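Local coordinates for gamma-glutamyl-gamma-aminobutyraldehyde dehydrogenase (Burkholderia cenocepacia, PDB 4LIH), which probably oxidises aldehydes such as gamma-glutamyl-gamma-aminobutyraldehyde to carboxylic acids, with NAD(P)+ as electron acceptor, at residues 24-32 with 55-63; 109-119 with 174-182. All blocks are in the same frame, centred on the assembly; numbering follows the deposited sequence.

Overall arrangement
From the N terminus, the chain leaves helix 14-23 and runs through 24-32, turns through the hairpin of strands 30-32 and 35-37, then enters the second hairpin, 44-48 with 55-60. Contact 1 closes this short loop by laying 55-63 beside 24-32. Helices 64-80 and 88-104 follow before helix 106-117, which opens contact 2; that loop closes 55 residues later at the start of helix 178-191. The two loops therefore follow in series and neither nest nor cross. They nevertheless touch, their centres about 15 Å apart: Leu-24 and Leu-56 pack on helix 106-117, joining the peripheral N-terminal strands to the buried helices.

Contact 1. Residues 24-32 with 55-63; sequences LEIEGRAFI and VLAKVADCG
Ile-26 and Gly-28 meet strand 55-60 in a side-by-side contact at the periphery of the fold, where the N-terminal chain runs almost parallel to the outgoing strand of hairpin 44-48/55-60. It joins that hairpin to hairpin 30-32/35-37 without making one continuous sheet; Ala-30 and Val-59 both touch Pro-229. The directions differ by 4°, yet one backbone hydrogen bond joins the segments, Ala-60 N to Gly-28 O at 2.8 Å, nearly straight at the hydrogen (168°). The same carbonyl oxygen also receives a CA-H...O contact from Val-59 CA at 3.3 Å. Glycine suits position 28 because the chains come close here: a CB would run into Lys-58 O.

On one side of this junction Ile-26 spreads its two branches over neighbouring residues. CG2 reaches Ala-57 CB at 3.8 Å, while CG1, beside the backbone N (chi1 -63°), carries CD1 across to Leu-56 CB, also at 3.8 Å. Leu-56 and Ala-57 form a classic beta bulge opposite Cys-47, and Ile-26 meets the CB of both. On the other side small residues keep the chains close: Ala-60 CB lies over Ala-30 N at 3.6 Å, and Cys-62 SG rests against Ala-30 CB at 4.1 Å.

Within 24-32, Arg-29 grips Glu-27 side-on, NE to OE2 at 3.0 Å and NH2 to OE1 at 2.9 Å. OE2 also accepts from Arg-29 N through its anti lone pair, so three bonds tie together the residues flanking Gly-28. Close backbone packing at Gly-28 and apolar contacts at either end thus share the interface.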
# COMPACT_ATOMS: atom_id res chain seq x y z
N LEU A 24 -30.91 33.84 17.87
CA LEU A 24 -30.48 33.06 16.73
C LEU A 24 -31.43 33.23 15.53
O LEU A 24 -32.61 33.00 15.65
CB LEU A 24 -30.42 31.58 17.14
CG LEU A 24 -29.73 30.63 16.17
CD1 LEU A 24 -28.28 30.99 15.99
CD2 LEU A 24 -29.89 29.19 16.67
N GLU A 25 -30.89 33.64 14.38
CA GLU A 25 -31.61 33.61 13.11
C GLU A 25 -31.41 32.23 12.47
O GLU A 25 -30.28 31.86 12.17
CB GLU A 25 -31.05 34.68 12.15
CG GLU A 25 -31.02 36.10 12.70
CD GLU A 25 -32.37 36.80 12.64
OE1 GLU A 25 -33.42 36.12 12.54
OE2 GLU A 25 -32.39 38.06 12.72
N ILE A 26 -32.47 31.48 12.23
CA ILE A 26 -32.33 30.10 11.71
C ILE A 26 -32.72 30.10 10.23
O ILE A 26 -33.85 30.49 9.89
CB ILE A 26 -33.26 29.12 12.44
CG1 ILE A 26 -32.89 29.03 13.92
CG2 ILE A 26 -33.18 27.73 11.79
CD1 ILE A 26 -33.77 28.11 14.76
N GLU A 27 -31.82 29.64 9.37
CA GLU A 27 -32.12 29.49 7.93
C GLU A 27 -32.82 28.15 7.67
O GLU A 27 -32.26 27.10 8.03
CB GLU A 27 -30.84 29.54 7.12
CG GLU A 27 -31.07 29.31 5.63
CD GLU A 27 -31.98 30.34 5.01
OE1 GLU A 27 -31.49 31.50 4.84
OE2 GLU A 27 -33.17 30.03 4.72
N GLY A 28 -34.00 28.20 7.02
CA GLY A 28 -34.82 27.02 6.74
C GLY A 28 -34.92 26.62 5.27
O GLY A 28 -35.45 25.55 4.95
N ARG A 29 -34.38 27.44 4.38
CA ARG A 29 -34.44 27.12 2.96
C ARG A 29 -33.47 25.99 2.54
O ARG A 29 -32.46 25.76 3.17
CB ARG A 29 -34.17 28.36 2.13
CG ARG A 29 -35.34 29.39 2.23
CD ARG A 29 -35.03 30.72 1.54
NE ARG A 29 -33.97 31.42 2.24
CZ ARG A 29 -33.34 32.52 1.80
NH1 ARG A 29 -33.61 33.03 0.64
NH2 ARG A 29 -32.39 33.07 2.54
N ALA A 30 -33.85 25.28 1.47
CA ALA A 30 -32.96 24.40 0.73
C ALA A 30 -31.78 25.17 0.22
O ALA A 30 -31.87 26.40 0.00
CB ALA A 30 -33.69 23.79 -0.46
N PHE A 31 -30.67 24.48 0.01
CA PHE A 31 -29.54 25.07 -0.63
C PHE A 31 -29.21 24.30 -1.89
O PHE A 31 -28.69 23.17 -1.83
CB PHE A 31 -28.29 25.10 0.25
CG PHE A 31 -27.24 26.08 -0.23
CD1 PHE A 31 -26.26 25.70 -1.16
CD2 PHE A 31 -27.23 27.37 0.24
CE1 PHE A 31 -25.31 26.59 -1.59
CE2 PHE A 31 -26.31 28.30 -0.22
CZ PHE A 31 -25.33 27.89 -1.12
N ILE A 32 -29.49 24.93 -3.04
CA ILE A 32 -29.45 24.24 -4.29
C ILE A 32 -28.74 25.13 -5.28
O ILE A 32 -29.18 26.27 -5.49
CB ILE A 32 -30.87 23.84 -4.79
CG1 ILE A 32 -31.54 22.83 -3.85
CG2 ILE A 32 -30.81 23.20 -6.15
CD1 ILE A 32 -33.01 22.56 -4.11
N VAL A 55 -41.42 25.37 18.07
CA VAL A 55 -41.17 25.38 16.62
C VAL A 55 -40.01 26.31 16.35
O VAL A 55 -40.09 27.51 16.55
CB VAL A 55 -42.42 25.83 15.82
CG1 VAL A 55 -42.09 25.95 14.35
CG2 VAL A 55 -43.55 24.82 16.02
N LEU A 56 -38.89 25.76 15.88
CA LEU A 56 -37.70 26.55 15.68
C LEU A 56 -37.75 27.36 14.40
O LEU A 56 -37.23 28.45 14.33
CB LEU A 56 -36.47 25.64 15.60
CG LEU A 56 -36.23 24.81 16.85
CD1 LEU A 56 -35.27 23.70 16.49
CD2 LEU A 56 -35.69 25.69 17.99
N ALA A 57 -38.36 26.78 13.37
CA ALA A 57 -38.31 27.35 12.04
C ALA A 57 -39.23 26.57 11.14
O ALA A 57 -39.55 25.40 11.42
CB ALA A 57 -36.90 27.27 11.49
N LYS A 58 -39.70 27.25 10.09
CA LYS A 58 -40.31 26.55 8.96
C LYS A 58 -39.20 26.23 7.95
O LYS A 58 -38.45 27.12 7.51
CB LYS A 58 -41.43 27.37 8.33
CG LYS A 58 -42.64 27.48 9.25
CD LYS A 58 -43.89 27.99 8.53
CE LYS A 58 -45.07 28.18 9.48
NZ LYS A 58 -45.78 26.89 9.75
N VAL A 59 -39.10 24.96 7.57
CA VAL A 59 -38.02 24.50 6.72
C VAL A 59 -38.61 23.99 5.40
O VAL A 59 -39.70 23.45 5.36
CB VAL A 59 -37.22 23.41 7.45
CG1 VAL A 59 -36.23 22.68 6.52
CG2 VAL A 59 -36.52 24.04 8.65
N ALA A 60 -37.89 24.22 4.32
CA ALA A 60 -38.34 23.78 3.01
C ALA A 60 -38.73 22.30 3.03
O ALA A 60 -37.97 21.50 3.48
CB ALA A 60 -37.24 24.03 1.98
N ASP A 61 -39.91 21.96 2.53
CA ASP A 61 -40.31 20.57 2.36
C ASP A 61 -40.21 20.14 0.89
O ASP A 61 -41.19 20.26 0.11
CB ASP A 61 -41.72 20.36 2.89
CG ASP A 61 -42.13 18.92 2.81
OD1 ASP A 61 -41.37 18.05 3.29
OD2 ASP A 61 -43.21 18.67 2.26
N CYS A 62 -39.04 19.60 0.50
CA CYS A 62 -38.78 19.34 -0.90
C CYS A 62 -39.49 18.15 -1.47
O CYS A 62 -39.72 17.13 -0.82
CB CYS A 62 -37.27 19.26 -1.20
SG CYS A 62 -36.46 20.86 -0.91
N GLY A 63 -39.84 18.29 -2.73
CA GLY A 63 -40.41 17.20 -3.50
C GLY A 63 -39.63 17.02 -4.78
O GLY A 63 -38.45 17.39 -4.87

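Contact 2. Residues 109-119 with 174-182; sequences LSLLETLDAGK and PWNFPILMA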
# COMPACT_ATOMS: atom_id res chain seq x y z
N LEU A 109 -23.25 26.30 15.20
CA LEU A 109 -23.55 24.98 14.66
C LEU A 109 -23.89 24.02 15.80
O LEU A 109 -24.77 23.18 15.70
CB LEU A 109 -22.36 24.46 13.85
CG LEU A 109 -22.13 25.11 12.50
CD1 LEU A 109 -20.80 24.66 11.92
CD2 LEU A 109 -23.28 24.81 11.56
N SER A 110 -23.12 24.10 16.87
CA SER A 110 -23.40 23.31 18.06
C SER A 110 -24.80 23.61 18.61
O SER A 110 -25.55 22.68 18.95
CB SER A 110 -22.33 23.55 19.10
OG SER A 110 -21.06 23.15 18.64
N LEU A 111 -25.16 24.89 18.68
CA LEU A 111 -26.48 25.28 19.22
C LEU A 111 -27.63 24.84 18.30
O LEU A 111 -28.66 24.37 18.77
CB LEU A 111 -26.52 26.78 19.55
CG LEU A 111 -27.88 27.37 20.02
CD1 LEU A 111 -28.29 26.82 21.39
CD2 LEU A 111 -27.77 28.88 20.06
N LEU A 112 -27.46 24.98 16.99
CA LEU A 112 -28.43 24.47 16.04
C LEU A 112 -28.67 22.97 16.22
O LEU A 112 -29.83 22.56 16.25
CB LEU A 112 -27.99 24.73 14.60
CG LEU A 112 -28.03 26.16 14.14
CD1 LEU A 112 -27.28 26.28 12.83
CD2 LEU A 112 -29.49 26.59 13.96
N GLU A 113 -27.60 22.19 16.36
CA GLU A 113 -27.68 20.74 16.54
C GLU A 113 -28.41 20.34 17.82
O GLU A 113 -29.15 19.36 17.82
CB GLU A 113 -26.27 20.10 16.56
CG GLU A 113 -26.21 18.58 16.30
CD GLU A 113 -26.24 18.27 14.81
OE1 GLU A 113 -26.94 18.97 14.07
OE2 GLU A 113 -25.52 17.40 14.36
N THR A 114 -28.12 21.06 18.90
CA THR A 114 -28.70 20.82 20.23
C THR A 114 -30.19 21.20 20.22
O THR A 114 -31.01 20.45 20.70
CB THR A 114 -27.94 21.62 21.33
OG1 THR A 114 -26.65 21.03 21.57
CG2 THR A 114 -28.73 21.69 22.62
N LEU A 115 -30.53 22.34 19.60
CA LEU A 115 -31.95 22.70 19.44
C LEU A 115 -32.77 21.75 18.58
O LEU A 115 -33.89 21.41 18.94
CB LEU A 115 -32.08 24.11 18.83
CG LEU A 115 -31.56 25.22 19.73
CD1 LEU A 115 -31.46 26.53 18.92
CD2 LEU A 115 -32.43 25.38 20.96
N ASP A 116 -32.17 21.33 17.47
CA ASP A 116 -32.83 20.54 16.42
C ASP A 116 -33.07 19.09 16.88
O ASP A 116 -34.15 18.52 16.66
CB ASP A 116 -31.92 20.59 15.17
CG ASP A 116 -32.66 20.31 13.86
OD1 ASP A 116 -33.91 20.20 13.89
OD2 ASP A 116 -31.98 20.21 12.78
N ALA A 117 -32.08 18.51 17.55
CA ALA A 117 -32.07 17.05 17.77
C ALA A 117 -32.05 16.65 19.24
O ALA A 117 -32.10 15.47 19.52
CB ALA A 117 -30.88 16.44 17.05
N GLY A 118 -31.95 17.63 20.16
CA GLY A 118 -32.05 17.41 21.62
C GLY A 118 -30.78 16.91 22.27
O GLY A 118 -30.78 16.46 23.41
N LYS A 119 -29.69 16.98 21.52
CA LYS A 119 -28.38 16.51 21.94
C LYS A 119 -27.64 17.47 22.88
O LYS A 119 -27.52 18.64 22.56
CB LYS A 119 -27.57 16.30 20.67
CG LYS A 119 -28.10 15.18 19.77
CD LYS A 119 -27.50 15.31 18.36
CE LYS A 119 -25.99 15.17 18.33
NZ LYS A 119 -25.53 13.76 18.28
N PRO A 174 -29.23 10.37 9.02
CA PRO A 174 -30.22 10.29 10.04
C PRO A 174 -30.13 11.48 10.98
O PRO A 174 -29.38 12.41 10.75
CB PRO A 174 -29.85 8.97 10.75
CG PRO A 174 -28.41 8.96 10.71
CD PRO A 174 -27.96 9.81 9.51
N TRP A 175 -30.95 11.44 12.01
CA TRP A 175 -31.11 12.55 12.96
C TRP A 175 -30.34 12.38 14.24
O TRP A 175 -30.37 13.28 15.09
CB TRP A 175 -32.62 12.72 13.30
CG TRP A 175 -33.32 11.39 13.68
CD1 TRP A 175 -34.10 10.63 12.86
CD2 TRP A 175 -33.29 10.71 14.94
NE1 TRP A 175 -34.53 9.51 13.52
CE2 TRP A 175 -34.07 9.54 14.80
CE3 TRP A 175 -32.67 10.96 16.17
CZ2 TRP A 175 -34.28 8.64 15.86
CZ3 TRP A 175 -32.89 10.07 17.24
CH2 TRP A 175 -33.68 8.91 17.07
N ASN A 176 -29.72 11.22 14.45
CA ASN A 176 -29.07 11.02 15.76
C ASN A 176 -27.73 11.75 15.85
O ASN A 176 -27.35 12.24 16.94
CB ASN A 176 -28.95 9.54 16.13
CG ASN A 176 -28.12 8.74 15.15
OD1 ASN A 176 -28.06 9.06 13.95
ND2 ASN A 176 -27.41 7.74 15.65
N PHE A 177 -27.03 11.82 14.72
CA PHE A 177 -25.79 12.59 14.58
C PHE A 177 -25.86 13.38 13.27
O PHE A 177 -25.13 13.03 12.32
CB PHE A 177 -24.53 11.69 14.56
CG PHE A 177 -24.26 11.01 15.86
CD1 PHE A 177 -23.52 11.64 16.83
CD2 PHE A 177 -24.84 9.77 16.13
CE1 PHE A 177 -23.33 11.04 18.05
CE2 PHE A 177 -24.64 9.17 17.37
CZ PHE A 177 -23.92 9.82 18.33
N PRO A 178 -26.73 14.41 13.20
CA PRO A 178 -27.00 15.04 11.91
C PRO A 178 -25.76 15.59 11.22
O PRO A 178 -25.49 15.19 10.11
CB PRO A 178 -28.01 16.17 12.23
CG PRO A 178 -28.60 15.75 13.55
CD PRO A 178 -27.57 14.97 14.28
N ILE A 179 -25.03 16.49 11.86
CA ILE A 179 -23.88 17.07 11.17
C ILE A 179 -22.74 16.06 10.98
O ILE A 179 -22.07 16.05 9.92
CB ILE A 179 -23.39 18.40 11.79
CG1 ILE A 179 -22.51 19.14 10.73
CG2 ILE A 179 -22.68 18.19 13.12
CD1 ILE A 179 -21.85 20.36 11.30
N LEU A 180 -22.57 15.17 11.95
CA LEU A 180 -21.44 14.27 11.97
C LEU A 180 -21.58 13.17 10.91
O LEU A 180 -20.64 12.92 10.13
CB LEU A 180 -21.25 13.74 13.39
CG LEU A 180 -20.12 12.76 13.70
CD1 LEU A 180 -20.45 11.36 13.20
CD2 LEU A 180 -18.83 13.29 13.11
N MET A 181 -22.76 12.56 10.83
CA MET A 181 -23.03 11.55 9.79
C MET A 181 -23.05 12.17 8.42
O MET A 181 -22.54 11.59 7.47
CB MET A 181 -24.34 10.77 10.02
CG MET A 181 -24.27 9.78 11.18
SD MET A 181 -22.90 8.58 11.26
CE MET A 181 -22.90 7.98 9.53
N ALA A 182 -23.62 13.36 8.31
CA ALA A 182 -23.59 14.11 7.04
C ALA A 182 -22.15 14.22 6.54
O ALA A 182 -21.82 13.83 5.41
CB ALA A 182 -24.27 15.48 7.18
O HOH W 1 -23.87 15.22 14.66
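Helix 109-117 and the first turn of helix 178-182 run at 110° to each other, their axes 11.2 Å apart, wide enough for long side chains to bridge. The backbones come nearest at Ala-117 and Trp-175, with CA atoms 6.7 Å apart; here alanine lets its CB sit against Trp-175 O and Pro-178 CG.

Glu-113 spans the wider gap beside it. With CG anti to the backbone N (chi1 -161°) and a bend at chi2, its carboxylate lies over the Pro-178 ring. The syn lone pair of OE2 accepts Ile-179 N at 2.7 Å, almost straight at 173°, and a water donates to OE2 and accepts from Leu-180 N. Proline suits position 178, having no N-H to satisfy. OE1 is held by Thr-207, which fixes the carboxylate's rotation.

Lys-119, bent at chi3 and chi4, brings NZ to Asn-176 O at 2.7 Å, in the carbonyl plane; NZ also makes a salt bridge to Asp-128 and a hydrogen bond to Asn-304 OD1. Residues 174-178, Pro-Trp-Asn-Phe-Pro, form the aldehyde dehydrogenase motif whose asparagine, in relatives, contributes to the oxyanion hole, probably so for Asn-176. Its ND2 bonds Glu-307 O and a MES probably from the crystallisation liquor; the side chains of Asn-176 and Glu-274, the predicted active-site residue, are about 9 Å apart. The helix dipole would probably stabilise the buried carboxylate's charge, while the buried ammonium holds the loop leading in.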